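Local coordinates for acyl carrier protein (Thermotoga maritima, PDB 1VKU) that probably carries the growing acyl chain on a phosphopantetheine arm during fatty acid biosynthesis, at residues Ile19-Glu24 with Asp62-Arg67; Glu28-Asp33 with Val57-Asp62; Ile51-Leu56 with Glu71-Ile76. All blocks are in the same frame, centred on the assembly; numbering follows the deposited sequence. Where two conformers were deposited one is given.

Helix 50-64 serves all three contacts and meets a different element in each. Contact 1 joins it to helix 14-28 and contact 2 to the loop that follows that helix; both are surface contacts without a buried touching residue. Contact 3, on the earlier part of helix 50-64, is partly buried, with Val53 and Ile76 in the interior. The chemistry follows the position: a salt-bridge network in contact 1, CH-pi and Met-aromatic packing in contact 2, aliphatic branches alone in contact 3. Beneath contacts 1 and 3 the buried side chains of Phe22 and Leu56 pack together, with Phe22 CE1 and Leu56 CD2 3.7 Å apart.

Contact 1 of 3, residues Ile19-Glu24 with Asp62-Arg67; sequences IAKFVE and DEFALR
The Phe64 ring presents its CE2 and CZ atoms to Lys21, whose CG lies 4.1 Å from Phe64 CE2 in an oblique approach. The other flat groups are two carboxylates. That of Glu24 is met by Lys21 NZ from above its plane, 37° out of it, at 2.9 Å from NZ to Glu24 OE2; that of Glu63 turns OE1 toward the same ammonium, with Lys21 NZ to Glu63 OE1 at 3.3 Å, a weak hydrogen bond within a salt bridge. Lys21, Glu24 and Glu63 therefore form one network, tight inside helix 14-28 and looser across to Glu63 on helix 50-64.

The lysine torsions account for both roles. CG sits trans to the backbone N (chi1 -170°), which carries the chain out toward Phe64, and a bend at chi2 (70°) redirects the extended remainder toward the acids. The Lys21 and Phe64 side chains pass each other in opposite directions, whereas Lys21 and Glu63 cross at about a right angle. Glu63 is itself bent at chi2, bringing its CG to 3.8 Å from Lys21 CE, and so the methylenes touch as well as the charges.

Farther in, the Lys21 side chain also packs on Phe60, and Phe22 of the same helix turns inward to Leu56, Phe60 and Phe43. The polar contact thus lies along the outer border of an interhelical seam with an aromatic interior.

With an alanine in place of Lys21, Glu24 and Glu63 would probably be left without their shared cation, and the Phe64 ring is likely to lose its aliphatic neighbour. As Glu24 OE2 and Glu63 OE1 are only 5.5 Å apart, the ammonium between them is likely to offset the repulsion of two like charges, and it adds a weak link between the two helices at the surface.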
loop_
_atom_site.group_PDB
_atom_site.type_symbol
_atom_site.label_atom_id
_atom_site.label_comp_id
_atom_site.label_asym_id
_atom_site.label_seq_id
_atom_site.Cartn_x
_atom_site.Cartn_y
_atom_site.Cartn_z
ATOM N N ILE A 19 -2.606 -6.386 -2.435
ATOM C CA ILE A 19 -2.147 -5.913 -3.740
ATOM C C ILE A 19 -3.346 -5.480 -4.582
ATOM O O ILE A 19 -3.296 -4.465 -5.284
ATOM C CB ILE A 19 -1.263 -6.977 -4.436
ATOM C CG1 ILE A 19 0.051 -7.101 -3.678
ATOM C CG2 ILE A 19 -0.985 -6.586 -5.863
ATOM C CD1 ILE A 19 0.859 -8.391 -3.998
ATOM N N ALA A 20 -4.426 -6.255 -4.523
ATOM C CA ALA A 20 -5.597 -5.919 -5.302
ATOM C C ALA A 20 -6.189 -4.596 -4.835
ATOM O O ALA A 20 -6.680 -3.833 -5.656
ATOM C CB ALA A 20 -6.658 -7.048 -5.246
ATOM N N LYS A 21 -6.165 -4.344 -3.524
ATOM C CA LYS A 21 -6.642 -3.089 -2.977
ATOM C C LYS A 21 -5.739 -1.918 -3.422
ATOM O O LYS A 21 -6.225 -0.883 -3.866
ATOM C CB LYS A 21 -6.681 -3.157 -1.436
ATOM C CG LYS A 21 -7.381 -1.997 -0.819
ATOM C CD LYS A 21 -8.844 -2.137 -1.132
ATOM C CE LYS A 21 -9.575 -0.974 -0.649
ATOM N NZ LYS A 21 -10.932 -1.108 -1.116
ATOM N N PHE A 22 -4.426 -2.113 -3.330
ATOM C CA PHE A 22 -3.480 -1.157 -3.869
ATOM C C PHE A 22 -3.828 -0.808 -5.337
ATOM O O PHE A 22 -3.935 0.351 -5.674
ATOM C CB PHE A 22 -2.078 -1.729 -3.769
ATOM C CG PHE A 22 -1.045 -0.996 -4.563
ATOM C CD1 PHE A 22 -1.030 0.390 -4.631
ATOM C CD2 PHE A 22 -0.054 -1.703 -5.223
ATOM C CE1 PHE A 22 -0.067 1.055 -5.366
ATOM C CE2 PHE A 22 0.921 -1.042 -5.959
ATOM C CZ PHE A 22 0.913 0.333 -6.037
ATOM N N VAL A 23 -4.036 -1.806 -6.192
ATOM C CA VAL A 23 -4.354 -1.551 -7.611
ATOM C C VAL A 23 -5.664 -0.756 -7.763
ATOM O O VAL A 23 -5.755 0.165 -8.587
ATOM C CB VAL A 23 -4.349 -2.858 -8.398
ATOM C CG1 VAL A 23 -4.869 -2.693 -9.835
ATOM C CG2 VAL A 23 -2.947 -3.376 -8.436
ATOM N N GLU A 24 -6.664 -1.093 -6.956
ATOM C CA GLU A 24 -7.980 -0.458 -7.041
ATOM C C GLU A 24 -7.915 0.998 -6.615
ATOM O O GLU A 24 -8.486 1.881 -7.270
ATOM C CB GLU A 24 -8.979 -1.227 -6.167
ATOM C CG GLU A 24 -10.283 -0.511 -5.822
ATOM C CD GLU A 24 -10.943 -1.077 -4.555
ATOM O OE1 GLU A 24 -10.831 -2.300 -4.279
ATOM O OE2 GLU A 24 -11.563 -0.288 -3.801
ATOM N N ASP A 62 -7.369 5.117 5.837
ATOM C CA ASP A 62 -8.780 5.398 5.963
ATOM C C ASP A 62 -9.568 4.125 5.693
ATOM O O ASP A 62 -10.557 3.863 6.387
ATOM C CB ASP A 62 -9.180 6.474 4.970
ATOM C CG ASP A 62 -10.610 6.949 5.162
ATOM O OD1 ASP A 62 -11.018 7.177 6.323
ATOM O OD2 ASP A 62 -11.385 7.147 4.200
ATOM N N GLU A 63 -9.119 3.335 4.704
ATOM C CA GLU A 63 -9.813 2.120 4.308
ATOM C C GLU A 63 -9.773 1.112 5.425
ATOM O O GLU A 63 -10.709 0.339 5.590
ATOM C CB GLU A 63 -9.155 1.457 3.094
ATOM C CG GLU A 63 -9.586 1.999 1.749
ATOM C CD GLU A 63 -11.053 1.761 1.458
ATOM O OE1 GLU A 63 -11.518 0.612 1.599
ATOM O OE2 GLU A 63 -11.736 2.739 1.087
ATOM N N PHE A 64 -8.667 1.069 6.160
ATOM C CA PHE A 64 -8.475 -0.007 7.121
ATOM C C PHE A 64 -8.507 0.479 8.554
ATOM O O PHE A 64 -8.255 -0.298 9.461
ATOM C CB PHE A 64 -7.190 -0.771 6.820
ATOM C CG PHE A 64 -7.259 -1.560 5.540
ATOM C CD1 PHE A 64 -8.016 -2.723 5.461
ATOM C CD2 PHE A 64 -6.605 -1.122 4.410
ATOM C CE1 PHE A 64 -8.102 -3.447 4.253
ATOM C CE2 PHE A 64 -6.691 -1.847 3.190
ATOM C CZ PHE A 64 -7.447 -3.009 3.131
ATOM N N ALA A 65 -8.839 1.753 8.754
ATOM C CA ALA A 65 -8.858 2.357 10.088
ATOM C C ALA A 65 -7.524 2.113 10.805
ATOM O O ALA A 65 -7.503 1.609 11.926
ATOM C CB ALA A 65 -10.031 1.816 10.897
ATOM N N LEU A 66 -6.425 2.444 10.116
ATOM C CA LEU A 66 -5.049 2.271 10.598
ATOM C C LEU A 66 -4.419 3.630 10.777
ATOM O O LEU A 66 -4.950 4.626 10.317
ATOM C CB LEU A 66 -4.186 1.533 9.560
ATOM C CG LEU A 66 -4.686 0.191 9.106
ATOM C CD1 LEU A 66 -3.693 -0.449 8.155
ATOM C CD2 LEU A 66 -4.869 -0.679 10.317
ATOM N N ARG A 67 -3.294 3.655 11.484
ATOM C CA ARG A 67 -2.404 4.798 11.495
ATOM C C ARG A 67 -1.024 4.281 11.145
ATOM O O ARG A 67 -0.576 3.289 11.707
ATOM C CB ARG A 67 -2.400 5.484 12.852
ATOM C CG ARG A 67 -3.210 6.786 12.877
#

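Contact 2 of 3, residues Glu28-Asp33 with Val57-Asp62; sequences EKMGKD and VMFFED
Lys29 CB sits over one face of the Phe59 ring, 3.9 Å from the ring centroid and 23° off the ring normal, which is the geometry of a CH-pi contact. It is displaced toward the rim, so its nearest ring atoms are Phe59 CE2 and CZ, each 3.6 Å from Lys29 CB. Met30, present as selenomethionine, brings its CG obliquely to the CE2 of Phe59 that Lys29 CB also touches, at 3.8 Å from Met30 CG. Its selenium lies farther out, at the ring edge, with Met30 SE 5.4 Å from the Phe59 centroid and 80° off the normal, a Met-aromatic contact of the edge type.

Two successive residues thus hold one ring, a methylene of Lys29 above it and the selenoether of Met30 at its edge. The first torsion of Phe59 (chi1 -73°) puts its CG opposite the carbonyl carbon, and the ring leaves helix 50-64 toward the segment 28-33. A bend at chi3 turns the terminal methyl of Met30 back to the helix, where Met30 CE is 3.4 Å from Asp52 O and packs on Asp55 too.

In the next shell, Ile25 of helix 14-28 touches Phe59 and Phe48 touches Met30. The chain leaves helical geometry at Gly31, which has a positive phi, and Lys32 then hydrogen-bonds through its backbone to Ala26. Residues 28-33 begin the loop between helices 14-28 and 50-64, and the Phe59 ring ties the start of that loop back onto helix 50-64.

No hydrogen bond crosses between these segments, and Lys29 NZ remains 6.4 Å from Asp62 OD2, too far for a salt bridge. Cohesion here probably rests largely on dispersion and CH-pi attraction, with at most a diffuse electrostatic pull from the lysine.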
loop_
_atom_site.group_PDB
_atom_site.type_symbol
_atom_site.label_atom_id
_atom_site.label_comp_id
_atom_site.label_asym_id
_atom_site.label_seq_id
_atom_site.Cartn_x
_atom_site.Cartn_y
_atom_site.Cartn_z
ATOM N N GLU A 28 -8.750 4.007 -8.915
ATOM C CA GLU A 28 -9.962 4.749 -8.602
ATOM C C GLU A 28 -9.719 6.093 -7.948
ATOM O O GLU A 28 -10.384 7.059 -8.278
ATOM C CB GLU A 28 -10.871 3.930 -7.719
ATOM C CG GLU A 28 -11.716 2.945 -8.491
ATOM C CD GLU A 28 -12.510 2.046 -7.574
ATOM O OE1 GLU A 28 -12.788 2.476 -6.421
ATOM O OE2 GLU A 28 -12.849 0.915 -8.009
ATOM N N LYS A 29 -8.781 6.162 -7.016
ATOM C CA LYS A 29 -8.528 7.430 -6.355
ATOM C C LYS A 29 -7.457 8.243 -7.056
ATOM O O LYS A 29 -7.491 9.460 -7.001
ATOM C CB LYS A 29 -8.128 7.234 -4.910
ATOM C CG LYS A 29 -8.958 6.251 -4.160
ATOM C CD LYS A 29 -10.314 6.759 -3.958
ATOM C CE LYS A 29 -10.784 6.360 -2.602
ATOM N NZ LYS A 29 -11.826 7.328 -2.216
HETATM N N MSE A 30 -6.517 7.585 -7.724
HETATM C CA MSE A 30 -5.321 8.292 -8.187
HETATM C C MSE A 30 -5.164 8.346 -9.698
HETATM O O MSE A 30 -4.273 9.021 -10.176
HETATM C CB MSE A 30 -4.077 7.720 -7.503
HETATM C CG MSE A 30 -4.141 7.866 -5.969
HETATM SE SE MSE A 30 -2.762 6.896 -5.061
HETATM C CE MSE A 30 -1.377 8.249 -5.271
ATOM N N GLY A 31 -6.027 7.658 -10.445
ATOM C CA GLY A 31 -6.019 7.736 -11.904
ATOM C C GLY A 31 -4.852 7.026 -12.587
ATOM O O GLY A 31 -4.441 7.390 -13.691
ATOM N N LYS A 32 -4.310 6.023 -11.919
ATOM C CA LYS A 32 -3.109 5.337 -12.369
ATOM C C LYS A 32 -3.558 3.922 -12.667
ATOM O O LYS A 32 -4.115 3.267 -11.807
ATOM C CB LYS A 32 -2.036 5.389 -11.263
ATOM C CG LYS A 32 -0.656 4.865 -11.633
ATOM C CD LYS A 32 -0.205 5.273 -13.040
ATOM C CE LYS A 32 1.300 5.054 -13.206
ATOM N NZ LYS A 32 2.023 5.796 -12.142
ATOM N N ASP A 33 -3.360 3.459 -13.897
ATOM C CA ASP A 33 -3.720 2.106 -14.275
ATOM C C ASP A 33 -2.457 1.280 -14.152
ATOM O O ASP A 33 -1.505 1.510 -14.876
ATOM C CB ASP A 33 -4.212 2.109 -15.724
ATOM C CG ASP A 33 -4.560 0.723 -16.239
ATOM O OD1 ASP A 33 -4.981 -0.130 -15.429
ATOM O OD2 ASP A 33 -4.454 0.389 -17.450
ATOM N N VAL A 57 -0.786 5.999 1.286
ATOM C CA VAL A 57 -0.769 5.567 2.697
ATOM C C VAL A 57 -2.026 6.085 3.409
ATOM O O VAL A 57 -2.687 5.326 4.105
ATOM C CB VAL A 57 0.543 5.999 3.405
ATOM C CG1 VAL A 57 0.440 5.911 4.916
ATOM C CG2 VAL A 57 1.742 5.170 2.887
HETATM N N MSE A 58 -2.382 7.353 3.185
HETATM C CA MSE A 58 -3.548 7.941 3.814
HETATM C C MSE A 58 -4.831 7.271 3.335
HETATM O O MSE A 58 -5.784 7.146 4.107
HETATM C CB MSE A 58 -3.598 9.440 3.594
HETATM C CG MSE A 58 -2.552 10.181 4.373
HETATM SE SE MSE A 58 -2.407 12.077 3.783
HETATM C CE MSE A 58 -4.006 12.789 4.730
ATOM N N PHE A 59 -4.839 6.808 2.084
ATOM C CA PHE A 59 -5.994 6.047 1.565
ATOM C C PHE A 59 -6.104 4.666 2.233
ATOM O O PHE A 59 -7.189 4.268 2.610
ATOM C CB PHE A 59 -5.976 5.875 0.042
ATOM C CG PHE A 59 -6.294 7.139 -0.753
ATOM C CD1 PHE A 59 -7.427 7.893 -0.494
ATOM C CD2 PHE A 59 -5.466 7.516 -1.819
ATOM C CE1 PHE A 59 -7.701 9.027 -1.245
ATOM C CE2 PHE A 59 -5.748 8.626 -2.570
ATOM C CZ PHE A 59 -6.854 9.385 -2.281
ATOM N N PHE A 60 -4.996 3.951 2.375
ATOM C CA PHE A 60 -4.978 2.708 3.141
ATOM C C PHE A 60 -5.363 2.925 4.610
ATOM O O PHE A 60 -6.116 2.146 5.185
ATOM C CB PHE A 60 -3.617 2.033 3.059
ATOM C CG PHE A 60 -3.497 1.069 1.912
ATOM C CD1 PHE A 60 -4.001 -0.222 2.019
ATOM C CD2 PHE A 60 -2.922 1.454 0.736
ATOM C CE1 PHE A 60 -3.904 -1.118 0.975
ATOM C CE2 PHE A 60 -2.829 0.551 -0.347
ATOM C CZ PHE A 60 -3.334 -0.725 -0.226
ATOM N N GLU A 61 -4.853 3.983 5.213
ATOM C CA GLU A 61 -5.209 4.319 6.582
ATOM C C GLU A 61 -6.722 4.442 6.770
ATOM O O GLU A 61 -7.296 3.982 7.761
ATOM C CB GLU A 61 -4.537 5.625 6.977
ATOM C CG GLU A 61 -3.034 5.567 7.181
ATOM C CD GLU A 61 -2.461 6.855 7.785
ATOM O OE1 GLU A 61 -2.824 7.969 7.350
ATOM O OE2 GLU A 61 -1.631 6.753 8.702
ATOM N N ASP A 62 -7.369 5.117 5.837
ATOM C CA ASP A 62 -8.780 5.398 5.963
ATOM C C ASP A 62 -9.568 4.125 5.693
ATOM O O ASP A 62 -10.557 3.863 6.387
ATOM C CB ASP A 62 -9.180 6.474 4.970
ATOM C CG ASP A 62 -10.610 6.949 5.162
ATOM O OD1 ASP A 62 -11.018 7.177 6.323
ATOM O OD2 ASP A 62 -11.385 7.147 4.200
#

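Contact 3 of 3, residues Ile51-Leu56 with Glu71-Ile76; sequences IDVIDL and EEISKI
Val53 and Ile73 bury the most surface in this contact, which joins helix 50-64 to the short helix 70-73 of the four-helix acyl carrier protein fold. Val53 CG1 lies 4.1 Å from Ile73 CG2, and the two side chains slide past each other in opposite directions. In both residues the touching methyl is the branch trans to the backbone N: chi1 of Val53, 171°, points CG1 at the neighbouring helix, and the same placement of CG2 in Ile73 answers it.

Each of the two has a second partner. Val53 CG1 also meets Ile76 CG2, again at 4.1 Å, with this one methyl set between the CG2 branches of Ile73 and Ile76. Ile73 CG2 in turn meets the CG1 methylene of the more exposed Ile54, whose chain crosses it at about a right angle. No hydrogen bond spans the contact; between these two segments the contacts are all aliphatic.

The inner end runs into the core, where Ile76 packs on Phe43 and Ile85 and Leu56 on Leu82. The outer end approaches Ser50, the predicted phosphopantetheine attachment site, unmodified in this structure; the side chains of Ile54 and Ser50 are about 6 Å apart. In related carrier proteins the acyl chain can enter between the two corresponding helices, and a purely apolar seam is consistent with such a role here.

Past Ile73 the backbone makes a type I turn to Ile76, closed by Ile76 N to Ile73 O at 3.1 Å. On this turn, Ser74 OG donates to Glu71 O over 2.7 Å, from 35° above the carbonyl plane.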
loop_
_atom_site.group_PDB
_atom_site.type_symbol
_atom_site.label_atom_id
_atom_site.label_comp_id
_atom_site.label_asym_id
_atom_site.label_seq_id
_atom_site.Cartn_x
_atom_site.Cartn_y
_atom_site.Cartn_z
ATOM N N ILE A 51 5.084 12.100 -2.720
ATOM C CA ILE A 51 3.769 12.655 -2.433
ATOM C C ILE A 51 2.701 11.624 -2.744
ATOM O O ILE A 51 1.730 11.522 -2.027
ATOM C CB ILE A 51 3.516 13.937 -3.247
ATOM C CG1 ILE A 51 4.510 15.040 -2.848
ATOM C CG2 ILE A 51 2.071 14.405 -3.068
ATOM C CD1 ILE A 51 4.370 16.312 -3.646
ATOM N N ASP A 52 2.892 10.861 -3.808
ATOM C CA ASP A 52 1.955 9.799 -4.150
ATOM C C ASP A 52 1.948 8.705 -3.075
ATOM O O ASP A 52 0.899 8.148 -2.773
ATOM C CB ASP A 52 2.329 9.144 -5.470
ATOM C CG ASP A 52 2.097 10.027 -6.659
ATOM O OD1 ASP A 52 1.203 10.910 -6.635
ATOM O OD2 ASP A 52 2.775 9.879 -7.686
ATOM N N VAL A 53 3.124 8.364 -2.552
ATOM C CA VAL A 53 3.211 7.393 -1.475
ATOM C C VAL A 53 2.433 7.855 -0.243
ATOM O O VAL A 53 1.722 7.059 0.343
ATOM C CB VAL A 53 4.635 7.038 -1.132
ATOM C CG1 VAL A 53 4.681 6.201 0.143
ATOM C CG2 VAL A 53 5.239 6.266 -2.282
ATOM N N ILE A 54 2.579 9.124 0.145
ATOM C CA ILE A 54 1.794 9.723 1.242
ATOM C C ILE A 54 0.280 9.625 0.980
ATOM O O ILE A 54 -0.457 9.235 1.872
ATOM C CB ILE A 54 2.213 11.191 1.480
ATOM C CG1 ILE A 54 3.625 11.257 2.031
ATOM C CG2 ILE A 54 1.198 11.930 2.369
ATOM C CD1 ILE A 54 4.272 12.624 1.971
ATOM N N ASP A 55 -0.174 9.958 -0.231
ATOM C CA ASP A 55 -1.600 9.858 -0.561
ATOM C C ASP A 55 -2.052 8.404 -0.483
ATOM O O ASP A 55 -3.062 8.099 0.125
ATOM C CB ASP A 55 -1.917 10.408 -1.949
ATOM C CG ASP A 55 -1.989 11.920 -1.989
ATOM O OD1 ASP A 55 -2.658 12.559 -1.128
ATOM O OD2 ASP A 55 -1.418 12.564 -2.893
ATOM N N LEU A 56 -1.311 7.507 -1.116
ATOM C CA LEU A 56 -1.575 6.067 -1.027
ATOM C C LEU A 56 -1.703 5.576 0.421
ATOM O O LEU A 56 -2.635 4.847 0.740
ATOM C CB LEU A 56 -0.472 5.278 -1.729
ATOM C CG LEU A 56 -0.655 3.782 -1.927
ATOM C CD1 LEU A 56 -1.839 3.498 -2.815
ATOM C CD2 LEU A 56 0.601 3.289 -2.555
ATOM N N GLU A 71 7.637 8.196 10.061
ATOM C CA GLU A 71 8.921 7.558 9.936
ATOM C C GLU A 71 8.832 6.306 9.077
ATOM O O GLU A 71 9.721 6.057 8.272
ATOM C CB GLU A 71 9.513 7.232 11.312
ATOM C CG GLU A 71 8.741 6.168 12.080
ATOM N N GLU A 72 7.769 5.520 9.252
ATOM C CA GLU A 72 7.554 4.297 8.480
ATOM C C GLU A 72 7.256 4.611 7.010
ATOM O O GLU A 72 7.704 3.892 6.116
ATOM C CB GLU A 72 6.398 3.478 9.066
ATOM C CG GLU A 72 6.508 3.172 10.553
ATOM C CD GLU A 72 5.151 2.892 11.198
ATOM O OE1 GLU A 72 4.117 3.353 10.678
ATOM O OE2 GLU A 72 5.102 2.223 12.247
ATOM N N ILE A 73 6.481 5.668 6.757
ATOM C CA ILE A 73 6.173 6.078 5.384
ATOM C C ILE A 73 7.458 6.347 4.630
ATOM O O ILE A 73 7.616 5.881 3.508
ATOM C CB ILE A 73 5.305 7.358 5.346
ATOM C CG1 ILE A 73 3.929 7.113 5.976
ATOM C CG2 ILE A 73 5.184 7.853 3.896
ATOM C CD1 ILE A 73 3.023 8.393 6.160
ATOM N N SER A 74 8.384 7.077 5.259
ATOM C CA SER A 74 9.621 7.505 4.600
ATOM C C SER A 74 10.563 6.367 4.206
ATOM O O SER A 74 11.483 6.567 3.423
ATOM C CB SER A 74 10.379 8.509 5.471
ATOM O OG SER A 74 10.827 7.896 6.646
ATOM N N LYS A 75 10.327 5.184 4.757
ATOM C CA LYS A 75 11.184 4.025 4.561
ATOM C C LYS A 75 10.620 3.102 3.466
ATOM O O LYS A 75 11.258 2.134 3.067
ATOM C CB LYS A 75 11.288 3.255 5.886
ATOM C CG LYS A 75 12.111 3.933 7.008
ATOM C CD LYS A 75 12.078 3.113 8.333
ATOM N N ILE A 76 9.414 3.389 3.010
ATOM C CA ILE A 76 8.712 2.590 1.997
ATOM C C ILE A 76 9.406 2.772 0.651
ATOM O O ILE A 76 9.583 3.906 0.189
ATOM C CB ILE A 76 7.221 3.035 1.923
ATOM C CG1 ILE A 76 6.433 2.484 3.113
ATOM C CG2 ILE A 76 6.565 2.581 0.628
ATOM C CD1 ILE A 76 5.015 2.978 3.218
#